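Local coordinates for protein octaprenyl Pyrophosphate Synthase (Helicobacter pylori, PDB 3TC1) that probably catalyses the stepwise condensation of isopentenyl pyrophosphate units onto an allylic pyrophosphate to make the 40-carbon chain of octaprenyl pyrophosphate, at residues S73-D78 / D106-K111; L38-M43 / I65-Q70; Q10-S15 / A59-T64. All blocks are in the same frame, centred on the assembly; numbering follows the deposited sequence.

Contact 1: S73-D78 / D106-K111; sequences SLLHDD and DVFYSK
H76 and Y109 meet as an offset edge-to-face aromatic pair, the tyrosine edge aimed at the imidazole face, with ring centroids 5.7 Å apart and planes at 69°. They join two nearly antiparallel helices of the all-alpha prenyl synthase fold; helix 53-80 carries the start of the first aspartate-rich motif, DDxxD, beginning at D77. With H76 CG opposite its carbonyl carbon (chi1 -76°), the ring is sent toward the other helix. Y109 OH ends 3.3 Å from S73 CA, while the hydroxyl of S73 turns back to the carbonyl of Q70. D106 OD1 comes to the imidazole edge, near the ring plane and 3.1 Å from H76 CE1, with the carboxylate at 87° to the ring; this approach is not a hydrogen bond. Beside this polar cluster, L75 CD1 touches F108 CD1 at 4.3 Å.

Hydrogen bonds outside the two segments fix the imidazole. H76 NE2 bonds to the carbonyl of V102, and ND1 to D106 OD2 of the second subunit; D106 OD2 in turn bonds to H76 ND1 of the second subunit, a reciprocal pair across the dimer interface. Two acceptor partners would favour a doubly protonated ring. In the second shell, the D106 carbonyl oxygen takes the backbone N-H of S110 from one face of its plane and S110 OG, at 2.7 Å, from the opposite face.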
loop_
_atom_site.group_PDB
_atom_site.type_symbol
_atom_site.label_atom_id
_atom_site.label_comp_id
_atom_site.label_asym_id
_atom_site.label_seq_id
_atom_site.Cartn_x
_atom_site.Cartn_y
_atom_site.Cartn_z
ATOM N N SER B 73 4.955 5.867 -0.551
ATOM C CA SER B 73 4.857 6.312 0.833
ATOM C C SER B 73 4.426 7.774 0.906
ATOM O O SER B 73 3.643 8.148 1.767
ATOM C CB SER B 73 6.195 6.137 1.557
ATOM O OG SER B 73 7.183 6.965 0.988
ATOM N N LEU B 74 4.944 8.599 0.003
ATOM C CA LEU B 74 4.587 10.017 -0.011
ATOM C C LEU B 74 3.112 10.186 -0.371
ATOM O O LEU B 74 2.427 11.053 0.174
ATOM C CB LEU B 74 5.465 10.784 -1.007
ATOM C CG LEU B 74 6.960 10.834 -0.666
ATOM C CD1 LEU B 74 7.721 11.543 -1.779
ATOM C CD2 LEU B 74 7.158 11.539 0.665
ATOM N N LEU B 75 2.626 9.350 -1.284
ATOM C CA LEU B 75 1.227 9.408 -1.693
ATOM C C LEU B 75 0.318 9.100 -0.513
ATOM O O LEU B 75 -0.678 9.784 -0.300
ATOM C CB LEU B 75 0.951 8.413 -2.821
ATOM C CG LEU B 75 1.506 8.741 -4.211
ATOM C CD1 LEU B 75 1.238 7.559 -5.141
ATOM C CD2 LEU B 75 0.858 10.012 -4.761
ATOM N N HIS B 76 0.656 8.070 0.257
ATOM C CA HIS B 76 -0.160 7.717 1.410
ATOM C C HIS B 76 0.001 8.731 2.532
ATOM O O HIS B 76 -0.958 9.030 3.240
ATOM C CB HIS B 76 0.179 6.306 1.914
ATOM C CG HIS B 76 -0.392 5.214 1.060
ATOM N ND1 HIS B 76 -0.263 3.877 1.368
ATOM C CD2 HIS B 76 -1.086 5.266 -0.101
ATOM C CE1 HIS B 76 -0.848 3.152 0.431
ATOM N NE2 HIS B 76 -1.354 3.971 -0.472
ATOM N N ASP B 77 1.209 9.265 2.691
ATOM C CA ASP B 77 1.453 10.256 3.733
ATOM C C ASP B 77 0.636 11.520 3.473
ATOM O O ASP B 77 0.145 12.142 4.409
ATOM C CB ASP B 77 2.942 10.611 3.818
ATOM C CG ASP B 77 3.789 9.465 4.343
ATOM O OD1 ASP B 77 3.394 8.837 5.350
ATOM O OD2 ASP B 77 4.860 9.198 3.756
ATOM N N ASP B 78 0.488 11.900 2.209
ATOM C CA ASP B 78 -0.284 13.096 1.881
ATOM C C ASP B 78 -1.758 12.912 2.222
ATOM O O ASP B 78 -2.437 13.865 2.596
ATOM C CB ASP B 78 -0.132 13.459 0.401
ATOM C CG ASP B 78 1.214 14.080 0.095
ATOM O OD1 ASP B 78 1.843 14.608 1.035
ATOM O OD2 ASP B 78 1.641 14.056 -1.080
ATOM N N ASP B 106 -0.856 2.064 -3.655
ATOM C CA ASP B 106 -0.855 0.603 -3.606
ATOM C C ASP B 106 -0.321 0.051 -4.918
ATOM O O ASP B 106 0.361 -0.974 -4.947
ATOM C CB ASP B 106 -2.268 0.064 -3.354
ATOM C CG ASP B 106 -2.729 0.299 -1.932
ATOM O OD1 ASP B 106 -1.870 0.609 -1.076
ATOM O OD2 ASP B 106 -3.942 0.155 -1.668
ATOM N N VAL B 107 -0.661 0.741 -6.000
ATOM C CA VAL B 107 -0.209 0.384 -7.340
ATOM C C VAL B 107 1.314 0.531 -7.408
ATOM O O VAL B 107 2.010 -0.341 -7.929
ATOM C CB VAL B 107 -0.845 1.310 -8.396
ATOM C CG1 VAL B 107 -0.057 1.239 -9.700
ATOM C CG2 VAL B 107 -2.303 0.906 -8.634
ATOM N N PHE B 108 1.831 1.641 -6.886
ATOM C CA PHE B 108 3.273 1.857 -6.889
ATOM C C PHE B 108 3.953 0.771 -6.066
ATOM O O PHE B 108 4.935 0.179 -6.514
ATOM C CB PHE B 108 3.630 3.240 -6.327
ATOM C CG PHE B 108 3.811 4.300 -7.386
ATOM C CD1 PHE B 108 2.715 4.831 -8.058
ATOM C CD2 PHE B 108 5.083 4.767 -7.708
ATOM C CE1 PHE B 108 2.880 5.815 -9.037
ATOM C CE2 PHE B 108 5.264 5.748 -8.682
ATOM C CZ PHE B 108 4.157 6.276 -9.351
ATOM N N TYR B 109 3.424 0.504 -4.875
ATOM C CA TYR B 109 3.980 -0.525 -3.997
ATOM C C TYR B 109 3.968 -1.922 -4.621
ATOM O O TYR B 109 4.970 -2.629 -4.577
ATOM C CB TYR B 109 3.205 -0.603 -2.676
ATOM C CG TYR B 109 3.612 0.395 -1.614
ATOM C CD1 TYR B 109 4.955 0.595 -1.288
ATOM C CD2 TYR B 109 2.645 1.105 -0.894
ATOM C CE1 TYR B 109 5.328 1.475 -0.271
ATOM C CE2 TYR B 109 3.007 1.985 0.126
ATOM C CZ TYR B 109 4.349 2.166 0.430
ATOM O OH TYR B 109 4.711 3.042 1.427
ATOM N N SER B 110 2.831 -2.328 -5.181
ATOM C CA SER B 110 2.726 -3.664 -5.770
ATOM C C SER B 110 3.560 -3.844 -7.041
ATOM O O SER B 110 4.203 -4.879 -7.218
ATOM C CB SER B 110 1.253 -4.027 -6.025
ATOM O OG SER B 110 0.575 -3.023 -6.754
ATOM N N LYS B 111 3.564 -2.843 -7.918
ATOM C CA LYS B 111 4.361 -2.932 -9.138
ATOM C C LYS B 111 5.828 -3.013 -8.737
ATOM O O LYS B 111 6.597 -3.778 -9.316
ATOM C CB LYS B 111 4.124 -1.713 -10.039
ATOM C CG LYS B 111 5.007 -1.667 -11.301
ATOM C CD LYS B 111 4.829 -2.898 -12.201
ATOM C CE LYS B 111 5.717 -2.809 -13.442
ATOM N NZ LYS B 111 5.664 -4.019 -14.313
#

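Contact 2: L38-M43 / I65-Q70; sequences LRSKLM and IVEMIQ
The short helix 38-43 runs nearly antiparallel to 65-70, at 155° with the axes 9.4 Å apart, and the backbones come nearest where R39 faces E67. E67 reaches across with one carboxylate oxygen that two donors grip. S40 OG gives it a short bond, 2.6 Å to E67 OE2 on the anti lone pair, and the backbone N of S40 comes nearly along the C-O axis of the same oxygen, 2.9 Å from OE2, although the N-H is bent to 132°. A bend in the glutamate chain at chi2 carries the carboxylate over to the start of the opposite helix. There it takes the backbone N-H of S40 directly and that of R39 through water, and the positive end of the helix dipole would probably favour its negative charge. The other oxygen, E67 OE1, is served by water 1, which also accepts from R39 N and from R39 NH2 at the edge of the guanidinium, so the two charges are joined through it.

R39 and the nearby K36 fit the basic K-x-x-R signature of prenyl synthases, which in relatives binds the pyrophosphate of isopentenyl pyrophosphate; a similar role is likely here. One face of the guanidinium lies over the amide of Q70. The two planes are only 14° apart in a face-to-face stack, Q70 CD 3.4 Å above the centre of the R39 group, without a hydrogen bond between the facing NH1 and NE2. F166 of helix 152-177 packs on both partners. V66 fills the side of the interface next to them: its CG1 lies 3.7 Å from R39 CB, and its other methyl, CG2, takes the methyl of M43, with CE 3.6 Å from V66 CG2.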
loop_
_atom_site.group_PDB
_atom_site.type_symbol
_atom_site.label_atom_id
_atom_site.label_comp_id
_atom_site.label_asym_id
_atom_site.label_seq_id
_atom_site.Cartn_x
_atom_site.Cartn_y
_atom_site.Cartn_z
ATOM N N LEU B 38 16.996 11.453 -4.325
ATOM C CA LEU B 38 18.124 11.398 -3.412
ATOM C C LEU B 38 18.607 9.962 -3.219
ATOM O O LEU B 38 19.811 9.694 -3.198
ATOM C CB LEU B 38 17.723 11.991 -2.061
ATOM C CG LEU B 38 18.715 11.766 -0.924
ATOM C CD1 LEU B 38 20.080 12.310 -1.315
ATOM C CD2 LEU B 38 18.204 12.438 0.335
ATOM N N ARG B 39 17.660 9.039 -3.088
ATOM C CA ARG B 39 18.013 7.649 -2.871
ATOM C C ARG B 39 18.735 7.021 -4.047
ATOM O O ARG B 39 19.662 6.264 -3.832
ATOM C CB ARG B 39 16.781 6.852 -2.412
ATOM C CG ARG B 39 16.296 7.358 -1.044
ATOM C CD ARG B 39 14.884 6.958 -0.672
ATOM N NE ARG B 39 14.435 7.636 0.550
ATOM C CZ ARG B 39 14.112 8.926 0.629
ATOM N NH1 ARG B 39 13.727 9.443 1.787
ATOM N NH2 ARG B 39 14.135 9.697 -0.450
ATOM N N SER B 40 18.364 7.368 -5.275
ATOM C CA SER B 40 19.052 6.835 -6.445
ATOM C C SER B 40 20.483 7.386 -6.513
ATOM O O SER B 40 21.415 6.665 -6.875
ATOM C CB SER B 40 18.302 7.203 -7.727
ATOM O OG SER B 40 17.085 6.484 -7.823
ATOM N N LYS B 41 20.653 8.657 -6.159
ATOM C CA LYS B 41 21.975 9.286 -6.195
ATOM C C LYS B 41 22.915 8.575 -5.233
ATOM O O LYS B 41 24.079 8.319 -5.550
ATOM C CB LYS B 41 21.884 10.771 -5.820
ATOM C CG LYS B 41 21.143 11.647 -6.824
ATOM C CD LYS B 41 21.030 13.069 -6.290
ATOM C CE LYS B 41 20.375 14.010 -7.285
ATOM N NZ LYS B 41 20.337 15.409 -6.751
ATOM N N LEU B 42 22.403 8.258 -4.051
ATOM C CA LEU B 42 23.188 7.554 -3.048
ATOM C C LEU B 42 23.567 6.157 -3.525
ATOM O O LEU B 42 24.720 5.737 -3.393
ATOM C CB LEU B 42 22.396 7.450 -1.746
ATOM C CG LEU B 42 22.267 8.757 -0.971
ATOM C CD1 LEU B 42 21.318 8.582 0.202
ATOM C CD2 LEU B 42 23.649 9.178 -0.493
ATOM N N MET B 43 22.592 5.440 -4.076
ATOM C CA MET B 43 22.806 4.085 -4.569
ATOM C C MET B 43 23.689 4.036 -5.812
ATOM O O MET B 43 24.571 3.185 -5.915
ATOM C CB MET B 43 21.457 3.425 -4.879
ATOM C CG MET B 43 20.553 3.269 -3.665
ATOM S SD MET B 43 18.851 2.924 -4.142
ATOM C CE MET B 43 18.942 1.165 -4.384
ATOM N N ILE B 65 12.825 0.627 -8.264
ATOM C CA ILE B 65 12.017 0.023 -7.211
ATOM C C ILE B 65 12.031 0.923 -5.973
ATOM O O ILE B 65 10.987 1.204 -5.382
ATOM C CB ILE B 65 12.575 -1.376 -6.827
ATOM C CG1 ILE B 65 12.300 -2.370 -7.958
ATOM C CG2 ILE B 65 11.965 -1.857 -5.511
ATOM C CD1 ILE B 65 13.037 -3.697 -7.794
ATOM N N VAL B 66 13.218 1.380 -5.587
ATOM C CA VAL B 66 13.340 2.247 -4.423
ATOM C C VAL B 66 12.602 3.583 -4.585
ATOM O O VAL B 66 11.945 4.048 -3.653
ATOM C CB VAL B 66 14.825 2.509 -4.086
ATOM C CG1 VAL B 66 14.954 3.652 -3.080
ATOM C CG2 VAL B 66 15.450 1.236 -3.502
ATOM N N GLU B 67 12.705 4.202 -5.755
ATOM C CA GLU B 67 12.024 5.478 -5.976
ATOM C C GLU B 67 10.499 5.303 -6.005
ATOM O O GLU B 67 9.757 6.184 -5.566
ATOM C CB GLU B 67 12.493 6.123 -7.286
ATOM C CG GLU B 67 13.981 6.523 -7.328
ATOM C CD GLU B 67 14.387 7.511 -6.228
ATOM O OE1 GLU B 67 13.504 8.085 -5.559
ATOM O OE2 GLU B 67 15.607 7.720 -6.040
ATOM N N MET B 68 10.029 4.170 -6.521
ATOM C CA MET B 68 8.589 3.934 -6.575
ATOM C C MET B 68 8.026 3.702 -5.182
ATOM O O MET B 68 6.907 4.119 -4.878
ATOM C CB MET B 68 8.272 2.763 -7.508
ATOM C CG MET B 68 8.450 3.157 -8.962
ATOM S SD MET B 68 7.965 1.916 -10.143
ATOM C CE MET B 68 6.186 1.965 -9.987
ATOM N N ILE B 69 8.814 3.050 -4.333
ATOM C CA ILE B 69 8.415 2.806 -2.953
ATOM C C ILE B 69 8.332 4.162 -2.251
ATOM O O ILE B 69 7.372 4.450 -1.532
ATOM C CB ILE B 69 9.455 1.917 -2.226
ATOM C CG1 ILE B 69 9.320 0.470 -2.710
ATOM C CG2 ILE B 69 9.271 2.004 -0.716
ATOM C CD1 ILE B 69 10.455 -0.427 -2.263
ATOM N N GLN B 70 9.352 4.989 -2.460
ATOM C CA GLN B 70 9.384 6.316 -1.855
ATOM C C GLN B 70 8.150 7.111 -2.297
ATOM O O GLN B 70 7.492 7.749 -1.479
ATOM C CB GLN B 70 10.665 7.060 -2.271
ATOM C CG GLN B 70 10.757 8.502 -1.766
ATOM C CD GLN B 70 10.762 8.597 -0.249
ATOM O OE1 GLN B 70 10.904 7.593 0.445
ATOM N NE2 GLN B 70 10.617 9.815 0.273
HETATM O O HOH W 1 14.742 9.456 -3.267
#

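Contact 3: Q10-S15 / A59-T64; sequences QNKIAS and ALNLCT
K12 lies across three residues of 59-64, L60, N61 and T64, where segments 10-15 and 59-64 cross at 69°. The contact is near the surface of the all-alpha prenyl synthase fold, and it packs the N-terminal helix 3-18 against the long helix 53-80.

Taken in sequence order, K12 does most of the work. Its CB starts beside the threonine, 3.4 Å from T64 OG1, and the chain then runs out extended, passing at about a right angle over the side chains beneath it. Farther along, K12 CE rests 3.6 Å from L60 CB. The chain bends only at its last torsion (chi4 -64°), and that turn brings the ammonium to the asparagine amide: K12 NZ donates to N61 OD1 at 2.9 Å. The approach makes a C=O...N angle of 148° and is somewhat tilted from the amide plane. The same ammonium has a second partner in D57, a salt bridge one turn earlier on helix 53-80, so the lysine holds both an amide oxygen and a carboxylate of that helix while its methylenes lie against L60 and T64.

I13 follows with an apolar touch. Its CG1 lies 3.6 Å from T64 CG2, the two side chains lying alongside and pointing opposite ways where the backbones come closest. I9 and W16, a turn to either side along the N-terminal helix, also pack on T64.

T64 turns its methyl to I13 and its hydroxyl oxygen to K12. That oxygen is also directed back to its own helix, T64 OG1 donating to L60 O at 2.8 Å from the face of the carbonyl opposite to the one that T64 N uses.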
loop_
_atom_site.group_PDB
_atom_site.type_symbol
_atom_site.label_atom_id
_atom_site.label_comp_id
_atom_site.label_asym_id
_atom_site.label_seq_id
_atom_site.Cartn_x
_atom_site.Cartn_y
_atom_site.Cartn_z
ATOM N N GLN B 10 14.131 7.593 -14.377
ATOM C CA GLN B 10 12.893 8.342 -14.569
ATOM C C GLN B 10 12.096 7.665 -15.692
ATOM O O GLN B 10 10.878 7.476 -15.594
ATOM C CB GLN B 10 13.240 9.782 -14.953
ATOM C CG GLN B 10 12.064 10.706 -15.195
ATOM C CD GLN B 10 12.509 12.085 -15.664
ATOM O OE1 GLN B 10 13.309 12.752 -15.003
ATOM N NE2 GLN B 10 11.992 12.518 -16.809
ATOM N N ASN B 11 12.791 7.294 -16.762
ATOM C CA ASN B 11 12.141 6.638 -17.886
ATOM C C ASN B 11 11.686 5.210 -17.572
ATOM O O ASN B 11 10.687 4.742 -18.125
ATOM C CB ASN B 11 13.057 6.663 -19.112
ATOM C CG ASN B 11 13.207 8.061 -19.691
ATOM O OD1 ASN B 11 12.253 8.843 -19.700
ATOM N ND2 ASN B 11 14.396 8.379 -20.186
ATOM N N LYS B 12 12.404 4.520 -16.692
ATOM C CA LYS B 12 12.016 3.162 -16.308
ATOM C C LYS B 12 10.704 3.211 -15.529
ATOM O O LYS B 12 9.824 2.363 -15.714
ATOM C CB LYS B 12 13.095 2.501 -15.444
ATOM C CG LYS B 12 14.245 1.899 -16.234
ATOM C CD LYS B 12 15.219 1.155 -15.323
ATOM C CE LYS B 12 16.245 0.367 -16.131
ATOM N NZ LYS B 12 15.602 -0.714 -16.935
ATOM N N ILE B 13 10.582 4.201 -14.651
ATOM C CA ILE B 13 9.367 4.380 -13.866
ATOM C C ILE B 13 8.190 4.580 -14.819
ATOM O O ILE B 13 7.128 3.977 -14.649
ATOM C CB ILE B 13 9.472 5.614 -12.942
ATOM C CG1 ILE B 13 10.577 5.402 -11.908
ATOM C CG2 ILE B 13 8.142 5.860 -12.244
ATOM C CD1 ILE B 13 10.860 6.632 -11.047
ATOM N N ALA B 14 8.386 5.428 -15.827
ATOM C CA ALA B 14 7.342 5.706 -16.809
ATOM C C ALA B 14 6.977 4.446 -17.590
ATOM O O ALA B 14 5.811 4.212 -17.898
ATOM C CB ALA B 14 7.800 6.801 -17.769
ATOM N N SER B 15 7.979 3.641 -17.920
ATOM C CA SER B 15 7.739 2.407 -18.653
ATOM C C SER B 15 6.948 1.416 -17.804
ATOM O O SER B 15 6.031 0.759 -18.297
ATOM C CB SER B 15 9.065 1.775 -19.077
ATOM O OG SER B 15 9.757 2.619 -19.979
ATOM N N ALA B 59 20.897 -2.707 -11.596
ATOM C CA ALA B 59 21.081 -1.653 -10.608
ATOM C C ALA B 59 20.079 -0.522 -10.842
ATOM O O ALA B 59 19.513 0.026 -9.898
ATOM C CB ALA B 59 22.498 -1.123 -10.672
ATOM N N LEU B 60 19.861 -0.172 -12.103
ATOM C CA LEU B 60 18.904 0.875 -12.418
ATOM C C LEU B 60 17.507 0.387 -12.029
ATOM O O LEU B 60 16.673 1.171 -11.569
ATOM C CB LEU B 60 18.968 1.216 -13.907
ATOM C CG LEU B 60 20.332 1.774 -14.336
ATOM C CD1 LEU B 60 20.346 2.023 -15.836
ATOM C CD2 LEU B 60 20.627 3.055 -13.577
ATOM N N ASN B 61 17.257 -0.911 -12.203
ATOM C CA ASN B 61 15.962 -1.477 -11.831
ATOM C C ASN B 61 15.771 -1.362 -10.329
ATOM O O ASN B 61 14.673 -1.065 -9.857
ATOM C CB ASN B 61 15.854 -2.954 -12.234
ATOM C CG ASN B 61 15.593 -3.137 -13.709
ATOM O OD1 ASN B 61 15.272 -2.185 -14.412
ATOM N ND2 ASN B 61 15.718 -4.374 -14.189
ATOM N N LEU B 62 16.839 -1.608 -9.578
ATOM C CA LEU B 62 16.775 -1.519 -8.125
ATOM C C LEU B 62 16.459 -0.094 -7.686
ATOM O O LEU B 62 15.673 0.122 -6.755
ATOM C CB LEU B 62 18.099 -1.968 -7.498
ATOM C CG LEU B 62 18.112 -2.008 -5.963
ATOM C CD1 LEU B 62 17.050 -2.974 -5.473
ATOM C CD2 LEU B 62 19.485 -2.456 -5.459
ATOM N N CYS B 63 17.090 0.877 -8.344
ATOM C CA CYS B 63 16.862 2.285 -8.030
ATOM C C CYS B 63 15.415 2.649 -8.358
ATOM O O CYS B 63 14.783 3.433 -7.655
ATOM C CB CYS B 63 17.806 3.178 -8.839
ATOM S SG CYS B 63 19.547 3.101 -8.343
ATOM N N THR B 64 14.896 2.069 -9.431
ATOM C CA THR B 64 13.527 2.338 -9.841
ATOM C C THR B 64 12.566 1.831 -8.767
ATOM O O THR B 64 11.616 2.522 -8.400
ATOM C CB THR B 64 13.223 1.669 -11.194
ATOM O OG1 THR B 64 14.142 2.162 -12.176
ATOM C CG2 THR B 64 11.802 1.989 -11.645
#

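Overall arrangement
All three contacts use helix 53-80, meeting it in turn from its early part (contact 3) through its middle (contact 2) to its C-terminal part (contact 1). Contacts 2 and 3 are nearest, with centres about 9 Å apart, and they touch directly: S40 OG lies 3.5 Å from C63 CB. Contacts 1 and 2, about 14 Å apart between centres, meet where F108 CD2 lies 3.4 Å from M68 O. Contact 1 extends into the dimer interface, whereas no second-subunit atom touches contacts 2 or 3. The bound magnesium ion is about 11 Å from the Q70 side chain and about 13 Å from that of S73.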